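Local coordinates for oxidoreductase (Methanosarcina mazei, PDB 3KA7), which binds flavin-adenine dinucleotide and is probably a flavin-dependent oxidoreductase related to the amine oxidases, at residues Glu27-Leu32 with Gln217-Ile222; Ser137-Ile142 with Lys166-Pro171; Ile282-Ala287 with Tyr362-Ile367. All coordinates share one frame; numbering follows the deposited sequence.

Contact 1: Glu27-Leu32 with Gln217-Ile222; sequences EVFERL and QEVSKI. With FAD (flavin-adenine dinucleotide), chain B.
F29 and V219 make the tight side of this contact, CB of F29 resting 3.7 Å from CG2 of V219. With CG anti to its carbonyl carbon (chi1 -62°), the phenyl ring of F29 reaches Q217, whose OE1 sits in the ring plane at the edge, 3.4 Å from CD1, the amide turned 62° from the ring. H214 and H239 meet the same ring. Next along, Q217 N donates to E30 O at 2.9 Å. This is the adenosine end of a Rossmann-type FAD site: E30, next after F29, takes both ribose hydroxyls, O3B on OE1 at 2.7 Å and O2B on OE2 in a very short bond, while V219 reads the adenine with its backbone, N giving to N1A and O accepting from N6A at 3.0 Å. The E30 carboxylate also accepts from the amides of L32 and A8. A glutamine in place of E30 would probably leave one ribose hydroxyl without an acceptor and weaken the grip on the sugar. On the exposed side R31 and E218 lie alongside each other; the salt bridge from R31 NE to E218 OE2 is long, and OE2 is less surely placed.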
loop_
_atom_site.group_PDB
_atom_site.type_symbol
_atom_site.label_atom_id
_atom_site.label_comp_id
_atom_site.label_asym_id
_atom_site.label_seq_id
_atom_site.Cartn_x
_atom_site.Cartn_y
_atom_site.Cartn_z
ATOM N N GLU A 27 15.957 -16.487 -10.851
ATOM C CA GLU A 27 16.911 -15.401 -10.652
ATOM C C GLU A 27 16.148 -14.086 -10.661
ATOM O O GLU A 27 15.320 -13.864 -11.549
ATOM C CB GLU A 27 17.962 -15.388 -11.752
ATOM C CG GLU A 27 18.773 -16.668 -11.805
ATOM C CD GLU A 27 19.968 -16.545 -12.709
ATOM O OE1 GLU A 27 20.719 -15.552 -12.566
ATOM O OE2 GLU A 27 20.155 -17.441 -13.557
ATOM N N VAL A 28 16.426 -13.246 -9.668
ATOM C CA VAL A 28 15.780 -11.935 -9.541
ATOM C C VAL A 28 16.783 -10.860 -9.900
ATOM O O VAL A 28 17.898 -10.895 -9.412
ATOM C CB VAL A 28 15.335 -11.684 -8.095
ATOM C CG1 VAL A 28 14.511 -10.394 -8.007
ATOM C CG2 VAL A 28 14.523 -12.893 -7.578
ATOM N N PHE A 29 16.384 -9.902 -10.740
ATOM C CA PHE A 29 17.265 -8.801 -11.110
ATOM C C PHE A 29 16.708 -7.477 -10.598
ATOM O O PHE A 29 15.612 -7.074 -10.977
ATOM C CB PHE A 29 17.459 -8.764 -12.626
ATOM C CG PHE A 29 18.107 -10.011 -13.175
ATOM C CD1 PHE A 29 19.467 -10.041 -13.448
ATOM C CD2 PHE A 29 17.360 -11.153 -13.386
ATOM C CE1 PHE A 29 20.067 -11.198 -13.941
ATOM C CE2 PHE A 29 17.956 -12.318 -13.884
ATOM C CZ PHE A 29 19.309 -12.331 -14.152
ATOM N N GLU A 30 17.461 -6.828 -9.721
ATOM C CA GLU A 30 17.049 -5.561 -9.115
ATOM C C GLU A 30 18.046 -4.454 -9.468
ATOM O O GLU A 30 19.270 -4.626 -9.321
ATOM C CB GLU A 30 16.957 -5.711 -7.591
ATOM C CG GLU A 30 16.940 -4.385 -6.831
ATOM C CD GLU A 30 15.711 -3.557 -7.167
ATOM O OE1 GLU A 30 14.624 -4.160 -7.268
ATOM O OE2 GLU A 30 15.838 -2.326 -7.356
ATOM N N ARG A 31 17.518 -3.315 -9.913
ATOM C CA ARG A 31 18.343 -2.209 -10.386
ATOM C C ARG A 31 19.075 -1.453 -9.274
ATOM O O ARG A 31 20.185 -0.963 -9.490
ATOM C CB ARG A 31 17.488 -1.236 -11.205
ATOM C CG ARG A 31 18.263 -0.288 -12.089
ATOM C CD ARG A 31 17.309 0.711 -12.735
ATOM N NE ARG A 31 16.679 1.496 -11.698
ATOM C CZ ARG A 31 17.049 2.729 -11.376
ATOM N NH1 ARG A 31 18.019 3.342 -12.047
ATOM N NH2 ARG A 31 16.430 3.354 -10.393
ATOM N N LEU A 32 18.456 -1.346 -8.100
ATOM C CA LEU A 32 19.039 -0.616 -6.974
ATOM C C LEU A 32 20.066 -1.467 -6.222
ATOM O O LEU A 32 20.168 -2.671 -6.468
ATOM C CB LEU A 32 17.941 -0.155 -6.012
ATOM C CG LEU A 32 16.943 0.866 -6.566
ATOM C CD1 LEU A 32 15.819 1.132 -5.572
ATOM C CD2 LEU A 32 17.662 2.155 -6.926
ATOM N N GLN A 217 21.542 -4.437 -11.039
ATOM C CA GLN A 217 21.360 -4.899 -12.403
ATOM C C GLN A 217 20.039 -4.425 -12.985
ATOM O O GLN A 217 18.966 -4.841 -12.551
ATOM C CB GLN A 217 21.444 -6.424 -12.483
ATOM C CG GLN A 217 22.799 -6.986 -12.095
ATOM C CD GLN A 217 23.091 -8.284 -12.801
ATOM O OE1 GLN A 217 22.533 -8.565 -13.858
ATOM N NE2 GLN A 217 23.968 -9.090 -12.219
ATOM N N GLU A 218 20.120 -3.572 -13.992
ATOM C CA GLU A 218 18.918 -3.070 -14.631
ATOM C C GLU A 218 18.509 -3.909 -15.833
ATOM O O GLU A 218 19.309 -4.148 -16.751
ATOM C CB GLU A 218 19.101 -1.618 -15.051
ATOM C CG GLU A 218 17.877 -1.035 -15.750
ATOM C CD GLU A 218 17.976 0.468 -15.934
ATOM O OE1 GLU A 218 18.831 0.934 -16.718
ATOM O OE2 GLU A 218 17.196 1.189 -15.280
ATOM N N VAL A 219 17.261 -4.358 -15.821
ATOM C CA VAL A 219 16.696 -5.070 -16.955
ATOM C C VAL A 219 16.334 -4.039 -18.023
ATOM O O VAL A 219 15.635 -3.069 -17.738
ATOM C CB VAL A 219 15.473 -5.914 -16.530
ATOM C CG1 VAL A 219 14.789 -6.542 -17.740
ATOM C CG2 VAL A 219 15.894 -6.992 -15.521
ATOM N N SER A 220 16.838 -4.231 -19.241
ATOM C CA SER A 220 16.619 -3.261 -20.323
ATOM C C SER A 220 15.659 -3.754 -21.400
ATOM O O SER A 220 15.174 -2.973 -22.215
ATOM C CB SER A 220 17.955 -2.879 -20.965
ATOM O OG SER A 220 18.661 -4.035 -21.378
ATOM N N LYS A 221 15.374 -5.051 -21.412
ATOM C CA LYS A 221 14.505 -5.596 -22.428
ATOM C C LYS A 221 13.924 -6.940 -22.015
ATOM O O LYS A 221 14.587 -7.737 -21.344
ATOM C CB LYS A 221 15.273 -5.728 -23.757
ATOM C CG LYS A 221 14.448 -6.292 -24.895
ATOM C CD LYS A 221 15.243 -6.338 -26.210
ATOM C CE LYS A 221 14.464 -7.099 -27.271
ATOM N NZ LYS A 221 15.047 -6.973 -28.639
ATOM N N ILE A 222 12.679 -7.178 -22.405
ATOM C CA ILE A 222 12.090 -8.507 -22.298
ATOM C C ILE A 222 12.118 -9.139 -23.687
ATOM O O ILE A 222 11.568 -8.581 -24.644
ATOM C CB ILE A 222 10.643 -8.455 -21.750
ATOM C CG1 ILE A 222 10.641 -7.931 -20.310
ATOM C CG2 ILE A 222 9.986 -9.831 -21.825
ATOM C CD1 ILE A 222 9.230 -7.621 -19.751
HETATM P PA FAD B . 7.993 -2.032 -5.998
HETATM O O1A FAD B . 7.425 -1.060 -6.998
HETATM O O2A FAD B . 8.150 -1.530 -4.582
HETATM O O5B FAD B . 9.419 -2.550 -6.521
HETATM C C5B FAD B . 9.719 -2.514 -7.911
HETATM C C4B FAD B . 11.218 -2.824 -7.982
HETATM O O4B FAD B . 11.660 -2.923 -9.321
HETATM C C3B FAD B . 12.036 -1.718 -7.310
HETATM O O3B FAD B . 12.878 -2.266 -6.309
HETATM C C2B FAD B . 12.846 -1.116 -8.460
HETATM O O2B FAD B . 14.121 -0.650 -8.058
HETATM C C1B FAD B . 12.924 -2.276 -9.446
HETATM N N9A FAD B . 13.079 -1.889 -10.854
HETATM C C8A FAD B . 12.452 -0.883 -11.562
HETATM N N7A FAD B . 12.872 -0.955 -12.859
HETATM C C5A FAD B . 13.749 -1.991 -12.958
HETATM C C6A FAD B . 14.491 -2.499 -14.014
HETATM N N6A FAD B . 14.314 -2.027 -15.244
HETATM N N1A FAD B . 15.314 -3.585 -13.795
HETATM C C2A FAD B . 15.420 -4.161 -12.545
HETATM N N3A FAD B . 14.686 -3.651 -11.494
HETATM C C4A FAD B . 13.877 -2.583 -11.714
HETATM N N1 FAD B . 1.516 -0.624 1.811
HETATM C C2 FAD B . 1.055 -1.296 2.930
HETATM O O2 FAD B . 0.638 -2.457 2.822
HETATM N N3 FAD B . 1.042 -0.647 4.155
HETATM C C4 FAD B . 1.482 0.661 4.269
HETATM O O4 FAD B . 1.474 1.243 5.353
HETATM C C4X FAD B . 1.939 1.338 3.147
HETATM N N5 FAD B . 2.363 2.655 3.252
HETATM C C5X FAD B . 2.830 3.311 2.125
HETATM C C6 FAD B . 3.276 4.629 2.215
HETATM C C7 FAD B . 3.764 5.284 1.091
HETATM C C7M FAD B . 4.235 6.711 1.219
HETATM C C8 FAD B . 3.797 4.611 -0.123
HETATM C C8M FAD B . 4.309 5.285 -1.363
HETATM C C9 FAD B . 3.343 3.298 -0.222
HETATM C C9A FAD B . 2.864 2.641 0.907
HETATM N N10 FAD B . 2.412 1.331 0.812
HETATM C C10 FAD B . 1.958 0.678 1.925
HETATM C "C1'" FAD B . 2.348 0.623 -0.501
HETATM C "C2'" FAD B . 3.566 -0.300 -0.624
HETATM O "O2'" FAD B . 4.739 0.407 -0.231
HETATM C "C3'" FAD B . 3.684 -0.778 -2.068
HETATM O "O3'" FAD B . 2.406 -1.205 -2.525
HETATM C "C4'" FAD B . 4.664 -1.923 -2.304
HETATM O "O4'" FAD B . 5.916 -1.689 -1.692
HETATM C "C5'" FAD B . 4.880 -2.011 -3.811
HETATM O "O5'" FAD B . 5.528 -3.232 -4.070
HETATM P P FAD B . 5.678 -3.756 -5.561
HETATM O O1P FAD B . 5.566 -5.261 -5.560
HETATM O O2P FAD B . 4.738 -3.046 -6.516
HETATM O O3P FAD B . 7.187 -3.427 -6.010
#

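Contact 2: Ser137-Ile142 with Lys166-Pro171; sequences SLQAWI and KSDEVP
The amide of Q139 and the carboxylate of D168 run side by side, pointing the same way with their planes 33° apart; the amide is met by the D168 methylene, CB 3.8 Å from Q139 CD, and by S167 OG near OE1. S137 is the N-cap of helix 138-145, and its OG, placed between backbone N and carbonyl carbon (chi1 70°), accepts a capping bond from A140 N at 3.1 Å. At the oxygen end of the Q139 amide, a water donates to Q139 OE1 and accepts from D168 N, so it ties side chain to backbone. Two further amides of the first helical turn find acceptors in the loop between helices 149-163 and 172-185. L138 N gives to V170 O, 2.9 Å away, and Q139 N gives to S167 O at 3.0 Å. Beside these bonds L138 is buried, its CB 3.9 Å from V170 CG1 and its CD2 4.0 Å from S167 CB, with C159 and V175 closing in from the two flanking helices. The S167 hydroxyl is hydrogen-bonded to D156, and its OG lies 3.4 Å from Q139 CB.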
loop_
_atom_site.group_PDB
_atom_site.type_symbol
_atom_site.label_atom_id
_atom_site.label_comp_id
_atom_site.label_asym_id
_atom_site.label_seq_id
_atom_site.Cartn_x
_atom_site.Cartn_y
_atom_site.Cartn_z
ATOM N N SER A 137 -19.396 6.327 -6.459
ATOM C CA SER A 137 -18.277 6.467 -5.545
ATOM C C SER A 137 -18.783 6.246 -4.127
ATOM O O SER A 137 -19.987 6.331 -3.856
ATOM C CB SER A 137 -17.650 7.854 -5.647
ATOM O OG SER A 137 -18.515 8.845 -5.128
ATOM N N LEU A 138 -17.850 5.981 -3.222
ATOM C CA LEU A 138 -18.179 5.826 -1.818
ATOM C C LEU A 138 -18.867 7.084 -1.318
ATOM O O LEU A 138 -19.855 7.011 -0.592
ATOM C CB LEU A 138 -16.901 5.584 -1.012
ATOM C CG LEU A 138 -17.100 5.537 0.508
ATOM C CD1 LEU A 138 -18.032 4.388 0.924
ATOM C CD2 LEU A 138 -15.789 5.436 1.233
ATOM N N GLN A 139 -18.329 8.246 -1.681
ATOM C CA GLN A 139 -18.886 9.504 -1.184
ATOM C C GLN A 139 -20.337 9.643 -1.618
ATOM O O GLN A 139 -21.207 10.022 -0.823
ATOM C CB GLN A 139 -18.086 10.688 -1.712
ATOM C CG GLN A 139 -18.667 12.034 -1.294
ATOM C CD GLN A 139 -17.763 13.197 -1.660
ATOM O OE1 GLN A 139 -16.646 13.306 -1.165
ATOM N NE2 GLN A 139 -18.247 14.072 -2.532
ATOM N N ALA A 140 -20.595 9.332 -2.886
ATOM C CA ALA A 140 -21.939 9.453 -3.426
ATOM C C ALA A 140 -22.878 8.519 -2.678
ATOM O O ALA A 140 -23.992 8.912 -2.336
ATOM C CB ALA A 140 -21.960 9.147 -4.909
ATOM N N TRP A 141 -22.444 7.282 -2.439
ATOM C CA TRP A 141 -23.278 6.330 -1.689
ATOM C C TRP A 141 -23.559 6.796 -0.248
ATOM O O TRP A 141 -24.706 6.793 0.204
ATOM C CB TRP A 141 -22.687 4.906 -1.709
ATOM C CG TRP A 141 -23.530 3.960 -0.951
ATOM C CD1 TRP A 141 -24.649 3.307 -1.397
ATOM C CD2 TRP A 141 -23.358 3.570 0.415
ATOM N NE1 TRP A 141 -25.179 2.534 -0.388
ATOM C CE2 TRP A 141 -24.409 2.683 0.734
ATOM C CE3 TRP A 141 -22.412 3.875 1.396
ATOM C CZ2 TRP A 141 -24.540 2.103 1.993
ATOM C CZ3 TRP A 141 -22.550 3.298 2.657
ATOM C CH2 TRP A 141 -23.604 2.419 2.936
ATOM N N ILE A 142 -22.523 7.217 0.472
ATOM C CA ILE A 142 -22.723 7.677 1.830
ATOM C C ILE A 142 -23.783 8.776 1.846
ATOM O O ILE A 142 -24.720 8.728 2.644
ATOM C CB ILE A 142 -21.426 8.239 2.443
ATOM C CG1 ILE A 142 -20.430 7.097 2.675
ATOM C CG2 ILE A 142 -21.742 8.951 3.762
ATOM C CD1 ILE A 142 -19.022 7.575 3.055
ATOM N N LYS A 166 -9.385 10.076 -2.549
ATOM C CA LYS A 166 -10.539 10.701 -1.899
ATOM C C LYS A 166 -11.739 9.771 -1.998
ATOM O O LYS A 166 -11.812 8.953 -2.899
ATOM C CB LYS A 166 -10.875 12.022 -2.578
ATOM C CG LYS A 166 -9.818 13.070 -2.369
ATOM C CD LYS A 166 -9.907 13.649 -0.979
ATOM C CE LYS A 166 -11.000 14.696 -0.892
ATOM N NZ LYS A 166 -10.660 15.737 0.129
ATOM N N SER A 167 -12.703 9.912 -1.094
ATOM C CA SER A 167 -13.850 9.004 -1.118
ATOM C C SER A 167 -14.705 9.172 -2.374
ATOM O O SER A 167 -15.491 8.280 -2.722
ATOM C CB SER A 167 -14.703 9.162 0.145
ATOM O OG SER A 167 -15.272 10.456 0.211
ATOM N N ASP A 168 -14.566 10.301 -3.060
ATOM C CA ASP A 168 -15.316 10.482 -4.305
ATOM C C ASP A 168 -14.570 9.874 -5.501
ATOM O O ASP A 168 -15.011 10.004 -6.640
ATOM C CB ASP A 168 -15.694 11.962 -4.543
ATOM C CG ASP A 168 -14.493 12.852 -4.854
ATOM O OD1 ASP A 168 -13.341 12.377 -4.803
ATOM O OD2 ASP A 168 -14.714 14.053 -5.171
ATOM N N GLU A 169 -13.451 9.199 -5.223
ATOM C CA GLU A 169 -12.580 8.649 -6.263
ATOM C C GLU A 169 -12.430 7.142 -6.150
ATOM O O GLU A 169 -11.584 6.553 -6.831
ATOM C CB GLU A 169 -11.158 9.212 -6.164
ATOM C CG GLU A 169 -11.024 10.709 -6.105
ATOM C CD GLU A 169 -9.579 11.127 -6.267
ATOM O OE1 GLU A 169 -8.721 10.673 -5.467
ATOM O OE2 GLU A 169 -9.298 11.909 -7.211
ATOM N N VAL A 170 -13.183 6.522 -5.250
ATOM C CA VAL A 170 -13.112 5.075 -5.107
ATOM C C VAL A 170 -14.511 4.494 -5.241
ATOM O O VAL A 170 -15.459 4.986 -4.618
ATOM C CB VAL A 170 -12.498 4.657 -3.768
ATOM C CG1 VAL A 170 -13.403 5.066 -2.644
ATOM C CG2 VAL A 170 -12.206 3.132 -3.741
ATOM N N PRO A 171 -14.645 3.438 -6.054
ATOM C CA PRO A 171 -15.959 2.827 -6.234
ATOM C C PRO A 171 -16.456 2.244 -4.910
ATOM O O PRO A 171 -15.680 1.626 -4.182
ATOM C CB PRO A 171 -15.696 1.706 -7.247
ATOM C CG PRO A 171 -14.375 2.042 -7.881
ATOM C CD PRO A 171 -13.596 2.765 -6.839
HETATM O O HOH W 1 -14.165 12.993 -1.592
#

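Contact 3: Ile282-Ala287 with Tyr362-Ile367; sequences IKICLA and YEVLLI
C285 O is the pivot between these two strands, accepting from L365 N at 2.8 Å and, weakly, from L366 N at 3.4 Å. C285 N in turn gives to L366 O at 2.9 Å. Beyond it A287 and E363 exchange both backbone bonds, and a water lies within bonding distance of A287 O and E363 OE1. L365 and L366 both facing C285 make a classic beta bulge in an antiparallel pair, which shifts the register by one: I284 pairs with I367, but L286 with V364. The extra residue brings L365 CB to 4.2 Å from A287 CB, on the C285 side of the sheet. On the other side I282 CG2 meets I367 CG2 at 3.7 Å, and L286 packs CD2 4.0 Å from V364 CG2 while its CD1 lies over one face of the Y362 ring. A chi1 of 61°, with CG between backbone N and carbonyl carbon, sets the ring alongside L286. Farther out, helix 342-356 backs this side through L342, I346 and L353. F47 and L49 back the bulge side, where K283, about 4 Å from FAD by its side chain, bonds through NZ to G52 O.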
loop_
_atom_site.group_PDB
_atom_site.type_symbol
_atom_site.label_atom_id
_atom_site.label_comp_id
_atom_site.label_asym_id
_atom_site.label_seq_id
_atom_site.Cartn_x
_atom_site.Cartn_y
_atom_site.Cartn_z
ATOM N N ILE A 282 2.238 12.236 0.406
ATOM C CA ILE A 282 3.413 12.735 1.102
ATOM C C ILE A 282 3.458 12.148 2.508
ATOM O O ILE A 282 2.454 12.135 3.203
ATOM C CB ILE A 282 3.397 14.251 1.206
ATOM C CG1 ILE A 282 3.552 14.885 -0.173
ATOM C CG2 ILE A 282 4.503 14.718 2.155
ATOM C CD1 ILE A 282 2.985 16.295 -0.220
ATOM N N LYS A 283 4.633 11.659 2.889
ATOM C CA LYS A 283 4.878 11.059 4.193
ATOM C C LYS A 283 5.775 12.002 4.999
ATOM O O LYS A 283 6.840 12.401 4.525
ATOM C CB LYS A 283 5.582 9.710 3.999
ATOM C CG LYS A 283 6.087 9.073 5.289
ATOM C CD LYS A 283 6.645 7.659 5.072
ATOM C CE LYS A 283 7.530 7.568 3.840
ATOM N NZ LYS A 283 8.246 6.257 3.822
ATOM N N ILE A 284 5.330 12.371 6.197
ATOM C CA ILE A 284 6.126 13.201 7.091
ATOM C C ILE A 284 6.536 12.352 8.282
ATOM O O ILE A 284 5.675 11.872 9.019
ATOM C CB ILE A 284 5.339 14.443 7.567
ATOM C CG1 ILE A 284 4.929 15.301 6.362
ATOM C CG2 ILE A 284 6.166 15.251 8.592
ATOM C CD1 ILE A 284 4.050 16.487 6.739
ATOM N N CYS A 285 7.840 12.163 8.465
ATOM C CA CYS A 285 8.365 11.352 9.573
ATOM C C CYS A 285 8.811 12.273 10.705
ATOM O O CYS A 285 9.547 13.222 10.469
ATOM C CB CYS A 285 9.558 10.521 9.103
ATOM S SG CYS A 285 9.127 9.366 7.746
ATOM N N LEU A 286 8.347 11.985 11.920
ATOM C CA LEU A 286 8.660 12.818 13.085
ATOM C C LEU A 286 9.552 12.049 14.034
ATOM O O LEU A 286 9.337 10.865 14.267
ATOM C CB LEU A 286 7.374 13.216 13.822
ATOM C CG LEU A 286 6.251 13.830 12.976
ATOM C CD1 LEU A 286 5.029 14.118 13.838
ATOM C CD2 LEU A 286 6.712 15.099 12.244
ATOM N N ALA A 287 10.564 12.729 14.568
ATOM C CA ALA A 287 11.379 12.165 15.622
ATOM C C ALA A 287 10.763 12.684 16.918
ATOM O O ALA A 287 10.953 13.835 17.273
ATOM C CB ALA A 287 12.814 12.637 15.474
ATOM N N TYR A 362 8.488 17.241 19.451
ATOM C CA TYR A 362 8.993 16.428 18.339
ATOM C C TYR A 362 9.715 17.327 17.346
ATOM O O TYR A 362 9.606 18.549 17.414
ATOM C CB TYR A 362 7.834 15.708 17.622
ATOM C CG TYR A 362 6.839 16.675 17.024
ATOM C CD1 TYR A 362 7.004 17.161 15.730
ATOM C CD2 TYR A 362 5.749 17.120 17.755
ATOM C CE1 TYR A 362 6.119 18.069 15.194
ATOM C CE2 TYR A 362 4.855 18.026 17.226
ATOM C CZ TYR A 362 5.047 18.491 15.937
ATOM O OH TYR A 362 4.171 19.395 15.404
ATOM N N GLU A 363 10.444 16.709 16.425
ATOM C CA GLU A 363 11.038 17.424 15.310
ATOM C C GLU A 363 10.688 16.688 14.026
ATOM O O GLU A 363 10.564 15.461 14.005
ATOM C CB GLU A 363 12.558 17.493 15.457
ATOM C CG GLU A 363 13.033 18.143 16.756
ATOM C CD GLU A 363 14.491 17.839 17.068
ATOM O OE1 GLU A 363 14.869 16.643 17.086
ATOM O OE2 GLU A 363 15.259 18.800 17.313
ATOM N N VAL A 364 10.525 17.436 12.954
ATOM C CA VAL A 364 10.352 16.805 11.657
ATOM C C VAL A 364 11.686 16.200 11.239
ATOM O O VAL A 364 12.695 16.906 11.141
ATOM C CB VAL A 364 9.886 17.826 10.623
ATOM C CG1 VAL A 364 9.822 17.186 9.235
ATOM C CG2 VAL A 364 8.535 18.423 11.045
ATOM N N LEU A 365 11.689 14.898 10.985
ATOM C CA LEU A 365 12.896 14.162 10.663
ATOM C C LEU A 365 13.158 14.134 9.162
ATOM O O LEU A 365 14.267 14.417 8.709
ATOM C CB LEU A 365 12.798 12.735 11.230
ATOM C CG LEU A 365 13.966 11.754 11.115
ATOM C CD1 LEU A 365 15.240 12.271 11.799
ATOM C CD2 LEU A 365 13.565 10.375 11.657
ATOM N N LEU A 366 12.136 13.776 8.386
ATOM C CA LEU A 366 12.292 13.665 6.937
ATOM C C LEU A 366 10.912 13.734 6.306
ATOM O O LEU A 366 9.953 13.188 6.849
ATOM C CB LEU A 366 12.966 12.345 6.564
ATOM C CG LEU A 366 13.377 12.159 5.095
ATOM C CD1 LEU A 366 14.424 13.195 4.693
ATOM C CD2 LEU A 366 13.879 10.742 4.840
ATOM N N ILE A 367 10.816 14.408 5.163
ATOM C CA ILE A 367 9.574 14.428 4.396
ATOM C C ILE A 367 9.872 13.759 3.068
ATOM O O ILE A 367 10.869 14.085 2.421
ATOM C CB ILE A 367 9.110 15.875 4.179
ATOM C CG1 ILE A 367 8.892 16.556 5.536
ATOM C CG2 ILE A 367 7.836 15.947 3.295
ATOM C CD1 ILE A 367 8.586 18.042 5.412
HETATM O O HOH W 2 13.222 14.760 18.443
#

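In the fold
Contact 2 is nested in the loop that contact 1 closes, and contact 3 follows both. Contacts 1 and 2 lie on opposite sides of the chain's centre, their centres about 38 Å apart; contact 3 is about 32 Å from contact 1 and about 30 Å from contact 2, centre to centre, and none touch. Contact 1 joins strand 25-29 of the five-stranded parallel sheet to strand 219-225 of the small antiparallel sheet, at the adenine end of FAD. Contact 3 pairs strand 280-288 with the edge strand 362-370 of the mixed sheet, beside the same cofactor. FAD thus spans both regions, while contact 2 joins helix 138-145 to the loop between helices 149-163 and 172-185, away from FAD.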